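Local coordinates for protein metallo-beta-lactamase (Serratia marcescens, PDB 5AXO) that probably hydrolyses the beta-lactam ring of antibiotics, carbapenems among them, as a two-zinc subclass B3 metallo-beta-lactamase, at residues R3-P8 with G24-V29; L39-T44 with I68-S73; K168-A173 with I210-H215. All blocks are in the same frame, centred on the assembly; numbering follows the deposited sequence.

Contact 1: residues R3-P8 with G24-V29; sequences RDWSSP and GGISAV. With LMP ((2~{S},3~{R},4~{S})-2-[(2~{S},3~{R})-1,3-bis(oxidanyl)-1-oxidanylidene-butan-2-yl]-4-[(3~{S},5~{S})-5-(dimethylcarbamoy l)pyrrolidin-3-yl]sulfanyl-3-methyl-3,4-dihydro-2~{H}-pyrrole-5-carboxylic acid), chain R.
The Trp5 indole meets Ile26 and, at its edge, the bound LMP, which has the form of a ring-opened carbapenem. CD1 of Ile26 approaches the five-membered ring obliquely, 4.2 Å from its centroid and off-centre, a CH-pi contact. The nearest ring atom is CD1 of Trp5, 3.8 Å from CD1 of Ile26. At the far end of the indole, the C7 carboxylate of LMP lies at the ring edge. Its O72 comes within 3.3 Å of CZ2 of Trp5. The Arg3 guanidinium also uses its edge. Its NH1 donates to Gly24 O at 3.2 Å, on a lone pair in the carbonyl plane. The aliphatic part of Arg3 is extended from CG to NE and runs past this same oxygen, with CB 3.4 Å from Gly24 O. NH1 also bonds Gln9, and Trp222 makes a cation-pi contact with Arg3.

The touching residues lie in loops. Asp4 to Ser7 form a type I beta turn, which the N-terminal loop lays against the loop between strands 18-20 and 29-31. Asp4 O closes the turn by accepting from Ser7 N and from Ser7 OG, the latter at 2.8 Å. CG of Trp5 is anti to the carbonyl carbon (chi1 -70°), which turns the indole toward Ile26.

Gly24 and Gly25 let the two backbones come close. Gly24 N donates to Ser7 O at 3.0 Å, and Arg3 O sits 3.4 Å from Gly25 CA. Ile26 in turn touches Asp76, His77 and His215, three ligands of the second zinc site.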
loop_
_atom_site.group_PDB
_atom_site.type_symbol
_atom_site.label_atom_id
_atom_site.label_comp_id
_atom_site.label_asym_id
_atom_site.label_seq_id
_atom_site.Cartn_x
_atom_site.Cartn_y
_atom_site.Cartn_z
ATOM N N ARG A 3 -12.227 13.706 -0.098
ATOM C CA ARG A 3 -11.147 12.659 -0.009
ATOM C C ARG A 3 -11.685 11.395 0.638
ATOM O O ARG A 3 -11.039 10.782 1.479
ATOM C CB ARG A 3 -9.908 13.187 0.734
ATOM C CG ARG A 3 -9.362 14.471 0.116
ATOM C CD ARG A 3 -7.879 14.666 0.335
ATOM N NE ARG A 3 -7.321 15.658 -0.586
ATOM C CZ ARG A 3 -6.938 15.392 -1.842
ATOM N NH1 ARG A 3 -7.128 14.183 -2.365
ATOM N NH2 ARG A 3 -6.376 16.341 -2.592
ATOM N N ASP A 4 -12.901 11.036 0.253
ATOM C CA ASP A 4 -13.467 9.729 0.552
ATOM C C ASP A 4 -12.641 8.620 -0.122
ATOM O O ASP A 4 -11.898 8.841 -1.087
ATOM C CB ASP A 4 -14.945 9.673 0.122
ATOM C CG ASP A 4 -15.899 10.400 1.095
ATOM O OD1 ASP A 4 -15.462 10.838 2.174
ATOM O OD2 ASP A 4 -17.124 10.433 0.811
ATOM N N TRP A 5 -12.825 7.398 0.350
ATOM C CA TRP A 5 -12.011 6.266 -0.126
ATOM C C TRP A 5 -12.167 6.030 -1.640
ATOM O O TRP A 5 -11.282 5.466 -2.286
ATOM C CB TRP A 5 -12.410 4.945 0.528
ATOM C CG TRP A 5 -12.100 4.773 1.943
ATOM C CD1 TRP A 5 -11.347 5.576 2.715
ATOM C CD2 TRP A 5 -12.620 3.748 2.790
ATOM N NE1 TRP A 5 -11.286 5.065 3.998
ATOM C CE2 TRP A 5 -12.072 3.951 4.056
ATOM C CE3 TRP A 5 -13.451 2.635 2.575
ATOM C CZ2 TRP A 5 -12.387 3.129 5.147
ATOM C CZ3 TRP A 5 -13.773 1.826 3.664
ATOM C CH2 TRP A 5 -13.196 2.049 4.905
ATOM N N SER A 6 -13.339 6.358 -2.181
ATOM C CA SER A 6 -13.638 6.089 -3.576
ATOM C C SER A 6 -13.617 7.340 -4.437
ATOM O O SER A 6 -14.035 7.273 -5.598
ATOM C CB SER A 6 -14.996 5.401 -3.746
ATOM O OG SER A 6 -15.105 4.226 -2.967
ATOM N N SER A 7 -13.186 8.467 -3.892
ATOM C CA SER A 7 -13.353 9.728 -4.605
ATOM C C SER A 7 -12.419 9.804 -5.800
ATOM O O SER A 7 -11.241 9.436 -5.730
ATOM C CB SER A 7 -13.125 10.917 -3.669
ATOM O OG SER A 7 -11.895 10.835 -3.015
ATOM N N PRO A 8 -12.885 10.444 -6.881
ATOM C CA PRO A 8 -11.937 10.800 -7.931
ATOM C C PRO A 8 -10.776 11.642 -7.448
ATOM O O PRO A 8 -10.857 12.376 -6.473
ATOM C CB PRO A 8 -12.817 11.592 -8.906
ATOM C CG PRO A 8 -14.169 10.935 -8.767
ATOM C CD PRO A 8 -14.276 10.755 -7.264
ATOM N N GLY A 24 -8.997 10.005 -3.881
ATOM C CA GLY A 24 -8.704 11.088 -2.963
ATOM C C GLY A 24 -8.282 10.641 -1.566
ATOM O O GLY A 24 -7.564 11.362 -0.859
ATOM N N GLY A 25 -8.728 9.461 -1.170
ATOM C CA GLY A 25 -8.527 8.950 0.168
ATOM C C GLY A 25 -7.593 7.775 0.311
ATOM O O GLY A 25 -7.221 7.434 1.428
ATOM N N ILE A 26 -7.342 7.044 -0.768
ATOM C CA ILE A 26 -6.551 5.807 -0.680
ATOM C C ILE A 26 -5.484 5.836 -1.766
ATOM O O ILE A 26 -5.791 6.060 -2.935
ATOM C CB ILE A 26 -7.402 4.528 -0.812
ATOM C CG1 ILE A 26 -8.484 4.527 0.270
ATOM C CG2 ILE A 26 -6.503 3.290 -0.754
ATOM C CD1 ILE A 26 -7.966 4.213 1.664
ATOM N N SER A 27 -4.249 5.555 -1.417
ATOM C CA SER A 27 -3.154 5.505 -2.380
ATOM C C SER A 27 -3.266 4.309 -3.303
ATOM O O SER A 27 -3.543 3.176 -2.862
ATOM C CB SER A 27 -1.831 5.465 -1.652
ATOM O OG SER A 27 -1.658 6.678 -0.937
ATOM N N ALA A 28 -2.926 4.539 -4.573
ATOM C CA ALA A 28 -2.519 3.459 -5.450
ATOM C C ALA A 28 -1.459 4.050 -6.343
ATOM O O ALA A 28 -1.508 5.260 -6.665
ATOM C CB ALA A 28 -3.670 2.935 -6.287
ATOM N N VAL A 29 -0.470 3.260 -6.748
ATOM C CA VAL A 29 0.680 3.743 -7.500
ATOM C C VAL A 29 0.878 2.888 -8.726
ATOM O O VAL A 29 0.782 1.659 -8.653
ATOM C CB VAL A 29 1.972 3.742 -6.648
ATOM C CG1 VAL A 29 3.227 3.705 -7.520
ATOM C CG2 VAL A 29 2.001 4.943 -5.711
HETATM C C1 LMP R . -8.673 2.830 9.690
HETATM C C2 LMP R . -7.147 2.643 9.810
HETATM C C3 LMP R . -6.800 2.130 8.430
HETATM O O7A LMP R . -7.897 8.515 10.312
HETATM C C6A LMP R . -7.986 8.200 9.133
HETATM N N7A LMP R . -8.991 8.606 8.358
HETATM C C9A LMP R . -8.995 8.493 6.900
HETATM C C8A LMP R . -10.177 9.270 8.881
HETATM C C5A LMP R . -6.925 7.343 8.498
HETATM C C2A LMP R . -7.292 5.867 8.595
HETATM N N3A LMP R . -5.624 7.509 9.191
HETATM C C4A LMP R . -4.919 6.210 9.148
HETATM C C1A LMP R . -5.989 5.145 8.892
HETATM S S21 LMP R . -6.199 4.109 10.299
HETATM C C31 LMP R . -5.423 1.753 8.100
HETATM O O31 LMP R . -4.525 2.127 8.894
HETATM O O32 LMP R . -5.138 1.098 6.974
HETATM N N4 LMP R . -7.787 1.973 7.651
HETATM C C11 LMP R . -9.403 2.003 10.768
HETATM C C5 LMP R . -9.022 2.496 8.207
HETATM C C6 LMP R . -10.147 1.500 7.853
HETATM C C61 LMP R . -10.034 0.056 8.397
HETATM O O62 LMP R . -8.709 -0.439 8.636
HETATM C C62 LMP R . -10.711 -0.967 7.480
HETATM C C7 LMP R . -11.437 2.099 8.332
HETATM O O71 LMP R . -12.411 1.412 8.605
HETATM O O72 LMP R . -11.542 3.405 8.341
#

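Contact 2: residues L39-T44 with I68-S73; sequences LVDGTT and ILSTHS. With NA (sodium ion), chain K; ZN (zinc ion), chain B.
Asp41 and Thr71 are joined by two hydrogen bonds, one to each oxygen of the carboxylate. Thr71 OG1 donates to Asp41 OD2 at 2.7 Å, on the syn lone pair. Thr71 N donates to Asp41 OD1 at 2.9 Å, also from the syn side but 23° out of the carboxylate plane. OG1 of Thr71 stands between its own N and carbonyl carbon (chi1 56°), which places the hydroxyl on the same side as the amide, toward Asp41. The two side chains cross at about a right angle.

A water adds a second bond to OD1. It donates to Asp41 OD1 and to His72 O, and accepts from Ser70 OG at 2.7 Å. Ser70 OG also accepts from another water, which binds a sodium ion. That ion is held as well by Ser70 O, Thr71 O and Gly153 O.

Behind this group, the ends of strands 37-40 and 65-69 run parallel. Leu69 N donates to Leu39 O, and Asp41 N to Leu69 O, both at 2.8 Å. Leu39 and Ile68 point to one face of the sheet, where Met84 of helix 81-88 packs on both. Val40 and Leu69 point to the other, with CG2 of Val40 4.1 Å from CD1 of Leu69. The strands belong to a beta-alpha-beta unit through helix 47-57.

Just past Thr71, NE2 of His72 binds one zinc at 2.0 Å, with His74, His150 and a water completing that site. ND1 of His72 bonds Asp174, its second-shell partner. Asp41 steadies the loop just before His72, and its buried charge is probably stabilised by the Thr71 amide, the Thr71 hydroxyl and the water.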
loop_
_atom_site.group_PDB
_atom_site.type_symbol
_atom_site.label_atom_id
_atom_site.label_comp_id
_atom_site.label_asym_id
_atom_site.label_seq_id
_atom_site.Cartn_x
_atom_site.Cartn_y
_atom_site.Cartn_z
ATOM N N LEU A 39 1.035 -2.129 -10.683
ATOM C CA LEU A 39 0.082 -1.339 -9.919
ATOM C C LEU A 39 0.147 -1.778 -8.463
ATOM O O LEU A 39 0.146 -2.993 -8.188
ATOM C CB LEU A 39 -1.319 -1.552 -10.468
ATOM C CG LEU A 39 -2.444 -0.918 -9.664
ATOM C CD1 LEU A 39 -2.344 0.609 -9.648
ATOM C CD2 LEU A 39 -3.810 -1.385 -10.144
ATOM N N VAL A 40 0.347 -0.819 -7.550
ATOM C CA VAL A 40 0.259 -1.097 -6.109
ATOM C C VAL A 40 -1.066 -0.643 -5.536
ATOM O O VAL A 40 -1.410 0.549 -5.622
ATOM C CB VAL A 40 1.406 -0.413 -5.335
ATOM C CG1 VAL A 40 1.399 -0.898 -3.904
ATOM C CG2 VAL A 40 2.715 -0.734 -6.010
ATOM N N ASP A 41 -1.847 -1.639 -5.109
ATOM C CA ASP A 41 -3.165 -1.541 -4.495
ATOM C C ASP A 41 -4.224 -1.184 -5.497
ATOM O O ASP A 41 -3.954 -0.742 -6.629
ATOM C CB ASP A 41 -3.155 -0.634 -3.265
ATOM C CG ASP A 41 -2.659 -1.314 -2.034
ATOM O OD1 ASP A 41 -2.597 -2.573 -2.054
ATOM O OD2 ASP A 41 -2.332 -0.600 -1.066
ATOM N N GLY A 42 -5.484 -1.410 -5.081
ATOM C CA GLY A 42 -6.641 -1.162 -5.941
ATOM C C GLY A 42 -7.679 -0.192 -5.425
ATOM O O GLY A 42 -8.612 0.149 -6.161
ATOM N N THR A 43 -7.466 0.336 -4.209
ATOM C CA THR A 43 -8.502 1.098 -3.515
ATOM C C THR A 43 -9.757 0.233 -3.321
ATOM O O THR A 43 -9.637 -0.953 -3.011
ATOM C CB THR A 43 -8.747 2.511 -4.129
ATOM O OG1 THR A 43 -9.644 2.482 -5.249
ATOM C CG2 THR A 43 -7.419 3.148 -4.532
ATOM N N THR A 44 -10.907 0.894 -3.270
ATOM C CA THR A 44 -12.191 0.219 -3.031
ATOM C C THR A 44 -12.741 -0.353 -4.305
ATOM O O THR A 44 -12.243 -0.092 -5.379
ATOM C CB THR A 44 -13.200 1.198 -2.455
ATOM O OG1 THR A 44 -13.397 2.220 -3.436
ATOM C CG2 THR A 44 -12.739 1.826 -1.200
ATOM N N ILE A 68 -0.306 -6.673 -9.936
ATOM C CA ILE A 68 -0.938 -5.830 -8.910
ATOM C C ILE A 68 -0.393 -6.305 -7.597
ATOM O O ILE A 68 -0.613 -7.454 -7.214
ATOM C CB ILE A 68 -2.449 -5.931 -8.910
ATOM C CG1 ILE A 68 -2.989 -5.518 -10.293
ATOM C CG2 ILE A 68 -3.069 -5.079 -7.799
ATOM C CD1 ILE A 68 -4.413 -5.905 -10.539
ATOM N N LEU A 69 0.212 -5.403 -6.857
ATOM C CA LEU A 69 0.827 -5.692 -5.569
ATOM C C LEU A 69 -0.117 -5.213 -4.466
ATOM O O LEU A 69 -0.621 -4.081 -4.533
ATOM C CB LEU A 69 2.174 -4.977 -5.440
ATOM C CG LEU A 69 3.147 -5.170 -6.595
ATOM C CD1 LEU A 69 4.442 -4.454 -6.265
ATOM C CD2 LEU A 69 3.370 -6.624 -6.968
ATOM N N SER A 70 -0.380 -6.036 -3.471
ATOM C CA SER A 70 -1.288 -5.681 -2.396
ATOM C C SER A 70 -0.493 -5.368 -1.134
ATOM O O SER A 70 0.359 -6.189 -0.739
ATOM C CB SER A 70 -2.199 -6.873 -2.097
ATOM O OG SER A 70 -3.022 -6.642 -0.963
ATOM N N THR A 71 -0.717 -4.220 -0.530
ATOM C CA THR A 71 -0.265 -3.990 0.811
ATOM C C THR A 71 -0.958 -4.881 1.825
ATOM O O THR A 71 -0.291 -5.740 2.472
ATOM C CB THR A 71 -0.418 -2.519 1.227
ATOM O OG1 THR A 71 -1.762 -2.123 1.075
ATOM C CG2 THR A 71 0.529 -1.592 0.492
ATOM N N HIS A 72 -2.259 -4.705 2.004
ATOM C CA HIS A 72 -2.993 -5.653 2.818
ATOM C C HIS A 72 -4.453 -5.704 2.435
ATOM O O HIS A 72 -4.993 -4.889 1.680
ATOM C CB HIS A 72 -2.827 -5.274 4.317
ATOM C CG HIS A 72 -3.626 -4.071 4.746
ATOM N ND1 HIS A 72 -3.093 -2.802 4.750
ATOM C CD2 HIS A 72 -4.893 -3.938 5.212
ATOM C CE1 HIS A 72 -4.004 -1.940 5.175
ATOM N NE2 HIS A 72 -5.102 -2.601 5.480
ATOM N N SER A 73 -5.101 -6.723 2.990
ATOM C CA SER A 73 -6.366 -7.251 2.489
ATOM C C SER A 73 -7.575 -6.732 3.258
ATOM O O SER A 73 -8.311 -7.508 3.859
ATOM C CB SER A 73 -6.333 -8.774 2.528
ATOM O OG SER A 73 -5.912 -9.238 3.798
HETATM NA NA NA K . 0.238 -8.326 1.063
HETATM ZN ZN ZN B . -6.524 -2.008 6.798
HETATM O O HOH W 1 -4.387 -4.311 -0.993
HETATM O O HOH W 2 -2.540 -8.391 1.187
HETATM O O HOH W 3 -7.491 -0.580 6.228
#

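Contact 3: residues K168-A173 with I210-H215; sequences KDVVFA and IAIAAH. With ZN (zinc ion), chain C; LMP ((2~{S},3~{R},4~{S})-2-[(2~{S},3~{R})-1,3-bis(oxidanyl)-1-oxidanylidene-butan-2-yl]-4-[(3~{S},5~{S})-5-(dimethylcarbamoy l)pyrrolidin-3-yl]sulfanyl-3-methyl-3,4-dihydro-2~{H}-pyrrole-5-carboxylic acid), chain R.
Five backbone hydrogen bonds join Asp169-Ala173 to Ile210-Ala214. Ile210 N donates to Asp169 O, and Val171 N to Ile210 O. In the middle, Ile212 N reaches Val171 O at 2.8 Å, a nearly straight bond of 174°. Ala173 N bonds Ile212 O. Ala214 N, just beyond the strand, donates to Ala173 O at 3.0 Å. The strands are parallel, and their axes differ in direction by 19°.

Val170, Phe172, Ile210 and Ile212 share one face of the sheet. CG1 of Val170 touches CD1 of Ile212 at 3.9 Å. The Phe172 ring takes Ile212 O over one face, toward the rim. CG of Phe172 is anti to the backbone N (chi1 -163°), which leans the ring toward the strand end, with CE1 4.0 Å from Ala214 CA. Val171, Ala173 and Ala211 point to the other face, where helix 241-260 packs.

Past the strand end, NE2 of His215 binds the second zinc at 2.1 Å. C1A of LMP lies over the centre of the imidazole, and O32 of LMP is at its edge. LMP O32 and N4, a water, Asp76 and His77 complete the metal shell. The parallel pair, linked through helix 190-205, is a beta-alpha-beta crossover, and the loop after strand 210-213 delivers the zinc ligand His215, as in the alpha-beta/beta-alpha fold of metallo-beta-lactamases.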
loop_
_atom_site.group_PDB
_atom_site.type_symbol
_atom_site.label_atom_id
_atom_site.label_comp_id
_atom_site.label_asym_id
_atom_site.label_seq_id
_atom_site.Cartn_x
_atom_site.Cartn_y
_atom_site.Cartn_z
ATOM N N LYS A 168 15.842 7.988 -6.663
ATOM C CA LYS A 168 15.351 8.014 -5.316
ATOM C C LYS A 168 14.808 6.656 -4.966
ATOM O O LYS A 168 14.184 5.958 -5.798
ATOM C CB LYS A 168 14.223 9.039 -5.169
ATOM C CG LYS A 168 14.562 10.457 -5.553
ATOM C CD LYS A 168 15.560 11.104 -4.635
ATOM C CE LYS A 168 15.733 12.571 -5.022
ATOM N NZ LYS A 168 16.987 13.076 -4.452
ATOM N N ASP A 169 14.962 6.316 -3.682
ATOM C CA ASP A 169 14.316 5.131 -3.081
ATOM C C ASP A 169 12.903 5.439 -2.634
ATOM O O ASP A 169 12.664 6.313 -1.799
ATOM C CB ASP A 169 15.202 4.603 -1.938
ATOM C CG ASP A 169 16.553 4.111 -2.417
ATOM O OD1 ASP A 169 16.696 3.664 -3.566
ATOM O OD2 ASP A 169 17.505 4.248 -1.643
ATOM N N VAL A 170 11.963 4.724 -3.223
ATOM C CA VAL A 170 10.535 4.934 -3.009
ATOM C C VAL A 170 9.996 3.755 -2.211
ATOM O O VAL A 170 10.377 2.583 -2.407
ATOM C CB VAL A 170 9.799 4.995 -4.360
ATOM C CG1 VAL A 170 8.319 5.296 -4.166
ATOM C CG2 VAL A 170 10.449 6.003 -5.285
ATOM N N VAL A 171 9.160 4.077 -1.239
ATOM C CA VAL A 171 8.509 3.108 -0.362
ATOM C C VAL A 171 7.010 3.304 -0.397
ATOM O O VAL A 171 6.543 4.407 -0.122
ATOM C CB VAL A 171 8.963 3.298 1.115
ATOM C CG1 VAL A 171 8.265 2.308 2.008
ATOM C CG2 VAL A 171 10.479 3.196 1.214
ATOM N N PHE A 172 6.272 2.256 -0.723
ATOM C CA PHE A 172 4.822 2.225 -0.556
ATOM C C PHE A 172 4.584 1.529 0.763
ATOM O O PHE A 172 4.664 0.295 0.890
ATOM C CB PHE A 172 4.126 1.528 -1.740
ATOM C CG PHE A 172 2.647 1.809 -1.850
ATOM C CD1 PHE A 172 1.753 1.345 -0.909
ATOM C CD2 PHE A 172 2.147 2.527 -2.921
ATOM C CE1 PHE A 172 0.373 1.550 -1.037
ATOM C CE2 PHE A 172 0.785 2.760 -3.034
ATOM C CZ PHE A 172 -0.098 2.273 -2.097
ATOM N N ALA A 173 4.215 2.331 1.757
ATOM C CA ALA A 173 4.214 1.911 3.150
ATOM C C ALA A 173 2.837 1.335 3.505
ATOM O O ALA A 173 1.814 2.036 3.455
ATOM C CB ALA A 173 4.577 3.077 4.057
ATOM N N ILE A 210 11.303 8.707 -0.633
ATOM C CA ILE A 210 9.912 9.138 -0.878
ATOM C C ILE A 210 9.037 8.055 -0.305
ATOM O O ILE A 210 9.054 6.917 -0.791
ATOM C CB ILE A 210 9.617 9.253 -2.390
ATOM C CG1 ILE A 210 10.479 10.385 -2.989
ATOM C CG2 ILE A 210 8.114 9.449 -2.641
ATOM C CD1 ILE A 210 10.460 10.463 -4.514
ATOM N N ALA A 211 8.193 8.395 0.688
ATOM C CA ALA A 211 7.243 7.429 1.212
ATOM C C ALA A 211 5.857 7.801 0.769
ATOM O O ALA A 211 5.428 8.977 0.833
ATOM C CB ALA A 211 7.298 7.385 2.709
ATOM N N ILE A 212 5.163 6.812 0.215
ATOM C CA ILE A 212 3.767 6.902 -0.141
ATOM C C ILE A 212 3.029 5.957 0.783
ATOM O O ILE A 212 3.157 4.755 0.664
ATOM C CB ILE A 212 3.534 6.512 -1.635
ATOM C CG1 ILE A 212 4.344 7.451 -2.543
ATOM C CG2 ILE A 212 2.069 6.575 -1.987
ATOM C CD1 ILE A 212 4.793 6.890 -3.874
ATOM N N ALA A 213 2.230 6.510 1.707
ATOM C CA ALA A 213 1.570 5.697 2.693
ATOM C C ALA A 213 0.227 5.222 2.134
ATOM O O ALA A 213 -0.440 5.947 1.404
ATOM C CB ALA A 213 1.345 6.487 3.964
ATOM N N ALA A 214 -0.197 4.019 2.490
ATOM C CA ALA A 214 -1.462 3.460 1.972
ATOM C C ALA A 214 -2.675 4.385 2.158
ATOM O O ALA A 214 -3.492 4.586 1.247
ATOM C CB ALA A 214 -1.687 2.105 2.599
ATOM N N HIS A 215 -2.721 5.021 3.323
ATOM C CA HIS A 215 -3.586 6.190 3.533
ATOM C C HIS A 215 -2.680 7.398 3.303
ATOM O O HIS A 215 -1.801 7.658 4.089
ATOM C CB HIS A 215 -4.165 6.217 4.963
ATOM C CG HIS A 215 -5.225 5.188 5.171
ATOM N ND1 HIS A 215 -6.544 5.400 4.846
ATOM C CD2 HIS A 215 -5.128 3.893 5.541
ATOM C CE1 HIS A 215 -7.216 4.271 4.999
ATOM N NE2 HIS A 215 -6.375 3.333 5.412
HETATM ZN ZN ZN C . -6.898 1.294 5.566
HETATM C C1 LMP R . -8.673 2.830 9.690
HETATM C C2 LMP R . -7.147 2.643 9.810
HETATM C C3 LMP R . -6.800 2.130 8.430
HETATM O O7A LMP R . -7.897 8.515 10.312
HETATM C C6A LMP R . -7.986 8.200 9.133
HETATM N N7A LMP R . -8.991 8.606 8.358
HETATM C C9A LMP R . -8.995 8.493 6.900
HETATM C C8A LMP R . -10.177 9.270 8.881
HETATM C C5A LMP R . -6.925 7.343 8.498
HETATM C C2A LMP R . -7.292 5.867 8.595
HETATM N N3A LMP R . -5.624 7.509 9.191
HETATM C C4A LMP R . -4.919 6.210 9.148
HETATM C C1A LMP R . -5.989 5.145 8.892
HETATM S S21 LMP R . -6.199 4.109 10.299
HETATM C C31 LMP R . -5.423 1.753 8.100
HETATM O O31 LMP R . -4.525 2.127 8.894
HETATM O O32 LMP R . -5.138 1.098 6.974
HETATM N N4 LMP R . -7.787 1.973 7.651
HETATM C C11 LMP R . -9.403 2.003 10.768
HETATM C C5 LMP R . -9.022 2.496 8.207
HETATM C C6 LMP R . -10.147 1.500 7.853
HETATM C C61 LMP R . -10.034 0.056 8.397
HETATM O O62 LMP R . -8.709 -0.439 8.636
HETATM C C62 LMP R . -10.711 -0.967 7.480
HETATM C C7 LMP R . -11.437 2.099 8.332
HETATM O O71 LMP R . -12.411 1.412 8.605
HETATM O O72 LMP R . -11.542 3.405 8.341
HETATM O O HOH W 3 -7.491 -0.580 6.228
#

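Overall arrangement
From the N terminus, contact 1 comes first, closing a short loop that holds strands 12-15 and 18-20. Contact 2 then closes the loop through helix 47-57, and contact 3 the one through helix 190-205. The three follow in series; none nests in or crosses another. Contact 1 reaches contact 2 through Val29 O and Val40 N, neighbouring strands of the seven-stranded sheet, and through Ser6 and Thr44. It reaches contact 3 where Ser27 meets Ala213 and Ala214. Phe172 of the five-stranded sheet packs on Val40, Asp41 and Thr71, tying the two sheets together. A shared water joins the zinc ions of contacts 2 and 3.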